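PDB 4EFI: 3-oxoacyl-(Acyl-carrier protein) synthase from Burkholderia xenovorans, which probably catalyses the condensation of acyl groups with malonyl-acyl carrier protein to form 3-oxoacyl-acyl carrier protein. Local coordinates for residues F267-H270 with M276-H279; K248-T253 with K282-P287; T312-R317 with L323-F328; G174-M179 with S302-P307. All coordinates share one frame; numbering follows the deposited sequence. Where two conformers were deposited one is given.

Contact 1 (F267-H270 with M276-H279)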
loop_
_atom_site.group_PDB
_atom_site.type_symbol
_atom_site.label_atom_id
_atom_site.label_comp_id
_atom_site.label_asym_id
_atom_site.label_seq_id
_atom_site.Cartn_x
_atom_site.Cartn_y
_atom_site.Cartn_z
ATOM N N PHE A 267 0.712 -11.692 9.342
ATOM C CA PHE A 267 1.782 -10.764 9.010
ATOM C C PHE A 267 1.536 -10.320 7.574
ATOM O O PHE A 267 1.662 -11.117 6.644
ATOM C CB PHE A 267 3.140 -11.462 9.121
ATOM C CG PHE A 267 3.405 -12.045 10.500
ATOM C CD1 PHE A 267 3.825 -11.245 11.554
ATOM C CD2 PHE A 267 3.202 -13.388 10.739
ATOM C CE1 PHE A 267 4.052 -11.802 12.817
ATOM C CE2 PHE A 267 3.422 -13.925 11.981
ATOM C CZ PHE A 267 3.838 -13.138 13.017
ATOM N N LEU A 268 1.169 -9.053 7.413
ATOM C CA LEU A 268 0.731 -8.498 6.135
ATOM C C LEU A 268 1.865 -7.715 5.514
ATOM O O LEU A 268 2.211 -6.641 6.018
ATOM C CB LEU A 268 -0.458 -7.587 6.391
ATOM C CG LEU A 268 -1.624 -8.263 7.104
ATOM C CD1 LEU A 268 -2.594 -7.232 7.622
ATOM C CD2 LEU A 268 -2.322 -9.214 6.146
ATOM N N PHE A 269 2.450 -8.250 4.450
ATOM C CA PHE A 269 3.544 -7.601 3.753
ATOM C C PHE A 269 3.063 -6.943 2.489
ATOM O O PHE A 269 2.192 -7.461 1.789
ATOM C CB PHE A 269 4.608 -8.621 3.349
ATOM C CG PHE A 269 5.443 -9.125 4.494
ATOM C CD1 PHE A 269 4.967 -10.126 5.318
ATOM C CD2 PHE A 269 6.689 -8.584 4.762
ATOM C CE1 PHE A 269 5.726 -10.597 6.396
ATOM C CE2 PHE A 269 7.449 -9.050 5.826
ATOM C CZ PHE A 269 6.960 -10.061 6.641
ATOM N N HIS A 270 3.696 -5.837 2.135
ATOM C CA HIS A 270 3.551 -5.301 0.806
ATOM C C HIS A 270 3.820 -6.412 -0.178
ATOM O O HIS A 270 4.808 -7.155 -0.036
ATOM C CB HIS A 270 4.524 -4.157 0.591
ATOM C CG HIS A 270 4.726 -3.807 -0.855
ATOM N ND1 HIS A 270 3.706 -3.487 -1.666
ATOM C CD2 HIS A 270 5.877 -3.757 -1.630
ATOM C CE1 HIS A 270 4.178 -3.234 -2.894
ATOM N NE2 HIS A 270 5.506 -3.400 -2.870
ATOM N N MET A 276 10.182 -12.779 -3.425
ATOM C CA MET A 276 10.598 -11.967 -2.291
ATOM C C MET A 276 9.829 -12.274 -1.012
ATOM O O MET A 276 10.416 -12.335 0.070
ATOM C CB MET A 276 10.421 -10.491 -2.600
ATOM C CG MET A 276 10.747 -9.661 -1.389
ATOM S SD MET A 276 12.447 -9.892 -0.888
ATOM C CE MET A 276 13.050 -8.748 -2.086
ATOM N N LEU A 277 8.518 -12.430 -1.120
ATOM C CA LEU A 277 7.686 -12.704 0.051
ATOM C C LEU A 277 8.114 -14.018 0.720
ATOM O O LEU A 277 8.228 -14.117 1.953
ATOM C CB LEU A 277 6.210 -12.774 -0.332
ATOM C CG LEU A 277 5.555 -11.430 -0.672
ATOM C CD1 LEU A 277 4.204 -11.650 -1.353
ATOM C CD2 LEU A 277 5.399 -10.591 0.585
ATOM N N LYS A 278 8.390 -15.023 -0.099
ATOM C CA LYS A 278 8.804 -16.320 0.424
ATOM C C LYS A 278 10.148 -16.176 1.120
ATOM O O LYS A 278 10.365 -16.754 2.202
ATOM C CB LYS A 278 8.894 -17.366 -0.696
ATOM N N HIS A 279 11.074 -15.451 0.496
ATOM C CA HIS A 279 12.399 -15.266 1.084
ATOM C C HIS A 279 12.328 -14.477 2.398
ATOM O O HIS A 279 13.018 -14.827 3.363
ATOM C CB HIS A 279 13.381 -14.606 0.099
ATOM C CG HIS A 279 14.010 -15.564 -0.866
ATOM N ND1 HIS A 279 13.367 -16.700 -1.309
ATOM C CD2 HIS A 279 15.223 -15.559 -1.470
ATOM C CE1 HIS A 279 14.154 -17.351 -2.150
ATOM N NE2 HIS A 279 15.285 -16.680 -2.263
#
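F269 and L277 pass alongside each other, pointing opposite ways. They join strand 266-269, an outer strand of the five-stranded sheet of this thiolase fold, to helix 274-283, the next helix in the chain. F269 directs its CB at the helix. L277 leaves its helix at a slant, and its end then swings in toward the strand. In both residues CG sits opposite the carbonyl carbon; for L277 chi1 is -73°. This and an extended chi2 (166°) bring CD2 beside F269. The methyl does not lie squarely on the phenyl ring. It comes in obliquely near the ring's base, with L277 CD2 4.2 Å from F269 CG. The rest of the ring turns to other neighbours, meeting F328 of the adjacent strand and V246 and V250 of helix 235-257.

H270 shares in the contact through its backbone alone. Its imidazole goes another way: ND1 is hydrogen-bonded to S305, and the ring touches C128 and N300. That grouping is consistent with the Cys-His-Asn set of this enzyme family. One methyl therefore carries the whole contact: L277 CD2 lies 3.5 Å from F269 CB and equally 3.5 Å from H270 O.

Contact 2 (K248-T253 with K282-P287)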
loop_
_atom_site.group_PDB
_atom_site.type_symbol
_atom_site.label_atom_id
_atom_site.label_comp_id
_atom_site.label_asym_id
_atom_site.label_seq_id
_atom_site.Cartn_x
_atom_site.Cartn_y
_atom_site.Cartn_z
ATOM N N LYS A 248 15.058 -7.172 9.782
ATOM C CA LYS A 248 15.402 -6.390 10.967
ATOM C C LYS A 248 14.207 -5.566 11.455
ATOM O O LYS A 248 13.954 -5.446 12.645
ATOM C CB LYS A 248 16.577 -5.464 10.644
ATOM N N LEU A 249 13.465 -4.999 10.510
ATOM C CA LEU A 249 12.233 -4.294 10.825
ATOM C C LEU A 249 11.221 -5.213 11.513
ATOM O O LEU A 249 10.609 -4.839 12.511
ATOM C CB LEU A 249 11.638 -3.724 9.542
ATOM C CG LEU A 249 10.267 -3.059 9.657
ATOM C CD1 LEU A 249 10.340 -1.802 10.511
ATOM C CD2 LEU A 249 9.724 -2.763 8.273
ATOM N N VAL A 250 11.057 -6.420 10.983
ATOM C CA VAL A 250 10.101 -7.360 11.549
ATOM C C VAL A 250 10.515 -7.710 12.981
ATOM O O VAL A 250 9.699 -7.660 13.901
ATOM C CB VAL A 250 9.980 -8.637 10.691
ATOM C CG1 VAL A 250 9.134 -9.693 11.392
ATOM C CG2 VAL A 250 9.382 -8.304 9.324
ATOM N N SER A 251 11.782 -8.061 13.163
ATOM C CA SER A 251 12.274 -8.448 14.479
ATOM C C SER A 251 12.013 -7.349 15.504
ATOM O O SER A 251 11.461 -7.590 16.578
ATOM C CB SER A 251 13.770 -8.758 14.411
ATOM O OG SER A 251 14.281 -9.104 15.683
ATOM N N ARG A 252 12.404 -6.129 15.162
ATOM C CA ARG A 252 12.299 -5.024 16.122
ATOM C C ARG A 252 10.850 -4.667 16.407
ATOM O O ARG A 252 10.485 -4.343 17.543
ATOM C CB ARG A 252 13.098 -3.805 15.661
ATOM C CG ARG A 252 13.106 -2.683 16.674
ATOM C CD ARG A 252 13.828 -3.030 17.973
ATOM N NE ARG A 252 13.674 -1.908 18.903
ATOM C CZ ARG A 252 13.702 -1.985 20.218
ATOM N NH1 ARG A 252 13.927 -3.143 20.824
ATOM N NH2 ARG A 252 13.515 -0.883 20.937
ATOM N N THR A 253 10.013 -4.755 15.372
ATOM C CA THR A 253 8.587 -4.497 15.536
ATOM C C THR A 253 7.994 -5.477 16.539
ATOM O O THR A 253 7.248 -5.089 17.455
ATOM C CB THR A 253 7.839 -4.600 14.190
ATOM O OG1 THR A 253 8.332 -3.588 13.299
ATOM C CG2 THR A 253 6.352 -4.403 14.395
ATOM N N LYS A 282 10.791 -16.626 5.320
ATOM C CA LYS A 282 11.801 -17.580 5.777
ATOM C C LYS A 282 12.893 -16.904 6.611
ATOM O O LYS A 282 13.275 -17.408 7.659
ATOM C CB LYS A 282 12.424 -18.307 4.579
ATOM N N LYS A 283 13.384 -15.756 6.154
ATOM C CA LYS A 283 14.487 -15.104 6.850
ATOM C C LYS A 283 14.026 -14.535 8.194
ATOM O O LYS A 283 14.795 -14.532 9.161
ATOM C CB LYS A 283 15.140 -14.028 5.980
ATOM C CG LYS A 283 16.389 -13.433 6.609
ATOM C CD LYS A 283 17.209 -12.619 5.630
ATOM C CE LYS A 283 18.374 -11.941 6.338
ATOM N NZ LYS A 283 19.196 -11.107 5.416
ATOM N N ALA A 284 12.774 -14.090 8.263
ATOM C CA ALA A 284 12.199 -13.561 9.504
ATOM C C ALA A 284 11.613 -14.663 10.383
ATOM O O ALA A 284 11.047 -14.386 11.439
ATOM C CB ALA A 284 11.136 -12.523 9.193
ATOM N N GLY A 285 11.742 -15.912 9.951
ATOM C CA GLY A 285 11.238 -17.039 10.717
ATOM C C GLY A 285 9.745 -16.973 10.970
ATOM O O GLY A 285 9.261 -17.306 12.054
ATOM N N LEU A 286 9.003 -16.536 9.963
ATOM C CA LEU A 286 7.571 -16.424 10.091
ATOM C C LEU A 286 6.905 -17.607 9.445
ATOM O O LEU A 286 7.320 -18.063 8.385
ATOM C CB LEU A 286 7.051 -15.144 9.426
ATOM C CG LEU A 286 7.636 -13.826 9.923
ATOM C CD1 LEU A 286 7.035 -12.693 9.101
ATOM C CD2 LEU A 286 7.380 -13.608 11.394
ATOM N N PRO A 287 5.848 -18.109 10.078
ATOM C CA PRO A 287 5.096 -19.236 9.531
ATOM C C PRO A 287 4.344 -18.834 8.257
ATOM O O PRO A 287 3.517 -17.921 8.266
ATOM C CB PRO A 287 4.145 -19.613 10.682
ATOM C CG PRO A 287 4.031 -18.347 11.503
ATOM C CD PRO A 287 5.322 -17.633 11.372
#
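L249 O is gripped twice, in the helical turn where V250 faces A284 and L286. T253 N gives the regular helix bond of 2.9 Å to L249 O. T253 OG1 adds a shorter one, 2.7 Å to the same L249 O. The two donors come from opposite faces of the carbonyl plane, the hydroxyl standing 37° out of it. T253 OG1 is also hydrogen-bonded to S338, so this buried face of the helix is tied to the sheet beneath.

V250 points across to the other segment. Its CG1 is anti to the backbone N (chi1 172°), which sends that methyl between two partners. V250 CG1 lies 4.1 Å from A284 CB and 4.3 Å from L286 CD2. These are ordinary methyl-methyl contacts.

Helix 274-283 ends here in a Schellman motif. G285 takes a positive phi of 59°, and G285 N bonds back to K282 O at 3.1 Å. The turn lets A284 and L286, on either side of the glycine in sequence, both face V250. In the thiolase fold this joins two helices of an outer layer over the five-stranded sheet. L286 continues inward onto F267 and F269 of strand 266-269. Toward solvent, K283 NZ reaches L243 O on helix 235-257, and R252 NE forms a salt bridge with E11.

Contact 3 (T312-R317 with L323-F328)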
loop_
_atom_site.group_PDB
_atom_site.type_symbol
_atom_site.label_atom_id
_atom_site.label_comp_id
_atom_site.label_asym_id
_atom_site.label_seq_id
_atom_site.Cartn_x
_atom_site.Cartn_y
_atom_site.Cartn_z
ATOM N N THR A 312 -9.317 -8.531 0.959
ATOM C CA THR A 312 -9.522 -9.755 0.206
ATOM C C THR A 312 -9.221 -11.012 1.020
ATOM O O THR A 312 -9.803 -12.069 0.737
ATOM C CB THR A 312 -8.718 -9.813 -1.119
ATOM O OG1 THR A 312 -7.323 -9.952 -0.851
ATOM C CG2 THR A 312 -8.952 -8.602 -1.971
ATOM N N GLU A 313 -8.338 -10.930 2.021
ATOM C CA GLU A 313 -7.914 -12.138 2.739
ATOM C C GLU A 313 -8.455 -12.244 4.158
ATOM O O GLU A 313 -8.585 -13.368 4.666
ATOM C CB GLU A 313 -6.381 -12.253 2.774
ATOM C CG GLU A 313 -5.694 -12.203 1.416
ATOM C CD GLU A 313 -6.311 -13.118 0.393
ATOM O OE1 GLU A 313 -6.240 -14.352 0.589
ATOM O OE2 GLU A 313 -6.845 -12.636 -0.634
ATOM N N LEU A 314 -8.761 -11.126 4.806
ATOM C CA LEU A 314 -9.106 -11.149 6.225
ATOM C C LEU A 314 -10.530 -10.733 6.539
ATOM O O LEU A 314 -10.906 -10.700 7.715
ATOM C CB LEU A 314 -8.126 -10.295 7.044
ATOM C CG LEU A 314 -6.654 -10.716 7.031
ATOM C CD1 LEU A 314 -5.816 -9.823 7.936
ATOM C CD2 LEU A 314 -6.499 -12.169 7.458
ATOM N N LYS A 315 -11.364 -10.508 5.522
ATOM C CA LYS A 315 -12.752 -10.096 5.764
ATOM C C LYS A 315 -13.506 -11.034 6.697
ATOM O O LYS A 315 -14.117 -10.602 7.676
ATOM C CB LYS A 315 -13.497 -9.994 4.423
ATOM C CG LYS A 315 -15.001 -9.734 4.525
ATOM C CD LYS A 315 -15.616 -9.567 3.119
ATOM C CE LYS A 315 -17.128 -9.469 3.143
ATOM N NZ LYS A 315 -17.605 -8.302 3.936
ATOM N N ASP A 316 -13.469 -12.324 6.411
ATOM C CA ASP A 316 -14.283 -13.252 7.175
ATOM C C ASP A 316 -13.744 -13.400 8.610
ATOM O O ASP A 316 -14.523 -13.464 9.563
ATOM C CB ASP A 316 -14.361 -14.633 6.500
ATOM C CG ASP A 316 -15.106 -14.613 5.171
ATOM O OD1 ASP A 316 -15.820 -13.635 4.870
ATOM O OD2 ASP A 316 -14.981 -15.606 4.419
ATOM N N ARG A 317 -12.427 -13.456 8.769
ATOM C CA ARG A 317 -11.829 -13.576 10.104
ATOM C C ARG A 317 -12.102 -12.303 10.934
ATOM O O ARG A 317 -12.378 -12.399 12.129
ATOM C CB ARG A 317 -10.322 -13.854 10.021
ATOM C CG ARG A 317 -9.932 -15.280 9.555
ATOM C CD ARG A 317 -10.038 -16.334 10.628
ATOM N NE ARG A 317 -9.199 -15.990 11.770
ATOM C CZ ARG A 317 -7.898 -16.240 11.860
ATOM N NH1 ARG A 317 -7.254 -16.866 10.875
ATOM N NH2 ARG A 317 -7.243 -15.842 12.938
ATOM N N LEU A 323 -8.176 -9.358 15.642
ATOM C CA LEU A 323 -6.968 -9.959 15.092
ATOM C C LEU A 323 -5.763 -9.166 15.531
ATOM O O LEU A 323 -5.789 -7.937 15.544
ATOM C CB LEU A 323 -7.004 -9.979 13.564
ATOM C CG LEU A 323 -8.174 -10.747 12.927
ATOM C CD1 LEU A 323 -7.967 -10.808 11.428
ATOM C CD2 LEU A 323 -8.331 -12.163 13.508
ATOM N N GLN A 324 -4.711 -9.873 15.913
ATOM C CA GLN A 324 -3.410 -9.284 16.173
ATOM C C GLN A 324 -2.651 -9.285 14.867
ATOM O O GLN A 324 -2.344 -10.333 14.310
ATOM C CB GLN A 324 -2.651 -10.099 17.217
ATOM C CG GLN A 324 -1.243 -9.561 17.525
ATOM C CD GLN A 324 -1.277 -8.205 18.191
ATOM O OE1 GLN A 324 -2.281 -7.823 18.779
ATOM N NE2 GLN A 324 -0.182 -7.457 18.083
ATOM N N LEU A 325 -2.376 -8.101 14.349
ATOM C CA LEU A 325 -1.743 -7.979 13.052
ATOM C C LEU A 325 -0.416 -7.241 13.074
ATOM O O LEU A 325 -0.245 -6.254 13.805
ATOM C CB LEU A 325 -2.671 -7.204 12.113
ATOM C CG LEU A 325 -4.064 -7.829 11.914
ATOM C CD1 LEU A 325 -4.931 -6.933 11.062
ATOM C CD2 LEU A 325 -3.938 -9.187 11.282
ATOM N N GLY A 326 0.497 -7.703 12.221
ATOM C CA GLY A 326 1.704 -6.961 11.893
ATOM C C GLY A 326 1.657 -6.598 10.426
ATOM O O GLY A 326 1.180 -7.389 9.612
ATOM N N MET A 327 2.110 -5.396 10.086
ATOM C CA MET A 327 2.043 -4.879 8.711
ATOM C C MET A 327 3.413 -4.340 8.353
ATOM O O MET A 327 4.013 -3.647 9.160
ATOM C CB MET A 327 1.011 -3.760 8.580
ATOM C CG MET A 327 -0.362 -4.162 9.041
ATOM S SD MET A 327 -1.529 -2.824 8.850
ATOM C CE MET A 327 -2.964 -3.456 9.726
ATOM N N PHE A 328 3.922 -4.683 7.175
ATOM C CA PHE A 328 5.288 -4.318 6.788
ATOM C C PHE A 328 5.309 -3.850 5.356
ATOM O O PHE A 328 5.041 -4.628 4.452
ATOM C CB PHE A 328 6.220 -5.525 6.976
ATOM C CG PHE A 328 6.154 -6.104 8.352
ATOM C CD1 PHE A 328 6.825 -5.493 9.402
ATOM C CD2 PHE A 328 5.344 -7.188 8.621
ATOM C CE1 PHE A 328 6.723 -5.983 10.689
ATOM C CE2 PHE A 328 5.235 -7.685 9.913
ATOM C CZ PHE A 328 5.939 -7.085 10.940
#
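L314 and L325 reach toward each other tip to tip, and this is the buried part of the contact. L314 CD1 lies 3.9 Å from L325 CD2. The same methyl also touches the neighbouring side chain, with L314 CD1 4.2 Å from L323 CD1. L323 and L325 alternate with Q324 along the strand, so both face the helical segment. L314 sits where helix 305-313 gives way to helix 315-320, and it also packs on L268. The join lies against the inner face of the five-stranded sheet of the thiolase fold.

The other side is the solvent side, where R317 is exposed. R317 crosses L323 at about a right angle. Near its root, R317 CB is 4.1 Å from L323 CD1. The chain then bends at chi2 (-79°) and again at chi3 (-58°), which brings the guanidinium beside the leucine. There R317 NH2 comes within 3.9 Å of L323 CD2, at an oblique tilt. The charge itself is met by D265, in a salt bridge from NH2.

Between the leucines the contact is apolar, and their methyls meet by dispersion alone. R317 lends CB and NH2 to L323, while that same NH2 is paired with D265, so the charge is balanced at the rim of the leucine cluster.

Contact 4 (G174-M179 with S302-P307)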
loop_
_atom_site.group_PDB
_atom_site.type_symbol
_atom_site.label_atom_id
_atom_site.label_comp_id
_atom_site.label_asym_id
_atom_site.label_seq_id
_atom_site.Cartn_x
_atom_site.Cartn_y
_atom_site.Cartn_z
ATOM N N GLY A 174 -0.467 -4.134 -10.763
ATOM C CA GLY A 174 -1.895 -3.949 -10.920
ATOM C C GLY A 174 -2.317 -2.678 -10.202
ATOM O O GLY A 174 -1.505 -2.046 -9.513
ATOM N N ASP A 175 -3.591 -2.328 -10.338
ATOM C CA ASP A 175 -4.129 -1.085 -9.800
ATOM C C ASP A 175 -5.189 -1.342 -8.729
ATOM O O ASP A 175 -5.977 -2.278 -8.838
ATOM C CB ASP A 175 -4.748 -0.256 -10.924
ATOM C CG ASP A 175 -3.740 0.148 -11.979
ATOM O OD1 ASP A 175 -2.532 0.175 -11.677
ATOM O OD2 ASP A 175 -4.161 0.450 -13.110
ATOM N N ALA A 176 -5.169 -0.535 -7.673
ATOM C CA ALA A 176 -6.210 -0.569 -6.655
ATOM C C ALA A 176 -6.263 0.746 -5.888
ATOM O O ALA A 176 -5.267 1.454 -5.795
ATOM C CB ALA A 176 -5.969 -1.725 -5.698
ATOM N N GLY A 177 -7.420 1.042 -5.308
ATOM C CA GLY A 177 -7.580 2.175 -4.416
ATOM C C GLY A 177 -8.317 1.725 -3.169
ATOM O O GLY A 177 -9.144 0.823 -3.238
ATOM N N THR A 178 -8.020 2.337 -2.028
ATOM C CA THR A 178 -8.620 1.896 -0.767
ATOM C C THR A 178 -8.950 3.085 0.104
ATOM O O THR A 178 -8.379 4.175 -0.026
ATOM C CB THR A 178 -7.679 0.957 0.008
ATOM O OG1 THR A 178 -6.581 1.692 0.570
ATOM C CG2 THR A 178 -7.152 -0.156 -0.876
ATOM N N MET A 179 -9.920 2.878 0.990
ATOM C CA MET A 179 -10.240 3.841 2.027
ATOM C C MET A 179 -10.306 3.120 3.364
ATOM O O MET A 179 -11.008 2.123 3.481
ATOM C CB MET A 179 -11.558 4.583 1.726
ATOM C CG MET A 179 -11.745 5.830 2.594
ATOM S SD MET A 179 -10.690 7.212 2.051
ATOM C CE MET A 179 -11.695 7.887 0.746
ATOM N N SER A 302 1.196 -1.629 -5.271
ATOM C CA SER A 302 1.913 -0.476 -4.707
ATOM C C SER A 302 1.316 -0.091 -3.361
ATOM O O SER A 302 1.220 -0.922 -2.464
ATOM C CB SER A 302 1.807 0.699 -5.678
ATOM O OG SER A 302 2.585 1.811 -5.221
ATOM N N CYS A 303 1.139 1.177 -3.033
ATOM C CA CYS A 303 0.698 1.540 -1.685
ATOM C C CYS A 303 -0.626 0.903 -1.247
ATOM O O CYS A 303 -0.887 0.813 -0.055
ATOM C CB CYS A 303 0.591 3.062 -1.509
ATOM S SG CYS A 303 -0.532 3.858 -2.655
ATOM N N ALA A 304 -1.453 0.484 -2.202
ATOM C CA ALA A 304 -2.716 -0.176 -1.864
ATOM C C ALA A 304 -2.559 -1.617 -1.399
ATOM O O ALA A 304 -3.543 -2.227 -0.959
ATOM C CB ALA A 304 -3.655 -0.143 -3.037
ATOM N N SER A 305 -1.360 -2.177 -1.497
ATOM C CA SER A 305 -1.234 -3.618 -1.394
ATOM C C SER A 305 -1.646 -4.154 -0.017
ATOM O O SER A 305 -2.300 -5.189 0.062
ATOM C CB SER A 305 0.178 -4.054 -1.767
ATOM O OG SER A 305 1.090 -3.632 -0.773
ATOM N N ILE A 306 -1.262 -3.492 1.068
ATOM C CA ILE A 306 -1.634 -3.987 2.391
ATOM C C ILE A 306 -3.139 -3.872 2.686
ATOM O O ILE A 306 -3.767 -4.839 3.092
ATOM C CB ILE A 306 -0.753 -3.354 3.500
ATOM C CG1 ILE A 306 0.690 -3.845 3.354
ATOM C CG2 ILE A 306 -1.326 -3.692 4.868
ATOM C CD1 ILE A 306 1.694 -3.133 4.246
ATOM N N PRO A 307 -3.750 -2.690 2.483
ATOM C CA PRO A 307 -5.199 -2.648 2.731
ATOM C C PRO A 307 -5.992 -3.580 1.797
ATOM O O PRO A 307 -6.994 -4.162 2.212
ATOM C CB PRO A 307 -5.565 -1.165 2.534
ATOM C CG PRO A 307 -4.426 -0.565 1.780
ATOM C CD PRO A 307 -3.202 -1.356 2.227
#
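T178 and P307 cross at about a right angle where strand 176-184 of the six-stranded sheet meets the start of helix 305-313. This helix belongs to the central helical layer that the two sheets of a thiolase fold enclose.

The conformation of T178 decides what meets the proline. Its OG1 lies between the backbone N and the carbonyl carbon, chi1 73°, and its CG2 is opposite the carbonyl carbon. Both branches then bear on the ring. T178 OG1 is 3.3 Å from P307 CG, a close approach of an oxygen to a ring carbon. T178 CG2 lies 3.8 Å from the same P307 CG. The hydroxyl is hydrogen-bonded to V154 O on the neighbouring strand, which helps to fix the rotation of the side chain. T178 CG2 is also 4.1 Å from A304 CB, so the threonine touches both A304 of the 3-10 turn and P307 of the first helical turn.

The other side chains of the turn serve other neighbours. S302 has a positive phi of 54°; its OG, anti to the backbone N at chi1 -175°, bonds to D156 and to an unidentified molecule, probably from the crystallisation liquor. S305 turns its CB away from the strand. I306 also turns away, to the other sheet. Within the turn, S305 N bonds to S302 O at 3.0 Å.

Small residues allow the closest backbone approach. A176 and A304 face each other with A176 CB 3.9 Å from A304 CB, and A304 CB comes still nearer, 3.6 Å, to A176 O.

Contact 4 is the most central, about 5 Å from the chain centre to its own centre. Contact 2 is the most peripheral, at about 19 Å. Contacts 1 and 2 share helix 274-283 on the outer face of the five-stranded sheet. Contacts 3 and 4 share helix 305-313, between the sheets. Contacts 1 and 3 meet through neighbouring strands, with probable backbone hydrogen bonds between L268 and both G326 and F328. I306 of contact 4 packs on M327 and F328 of contact 3. All four rest mainly on apolar packing. Only contact 3 has a charged side chain touching across. Contact 4 instead brings a buried hydroxyl against a proline, and a probable hydrogen bond joins it to contact 1.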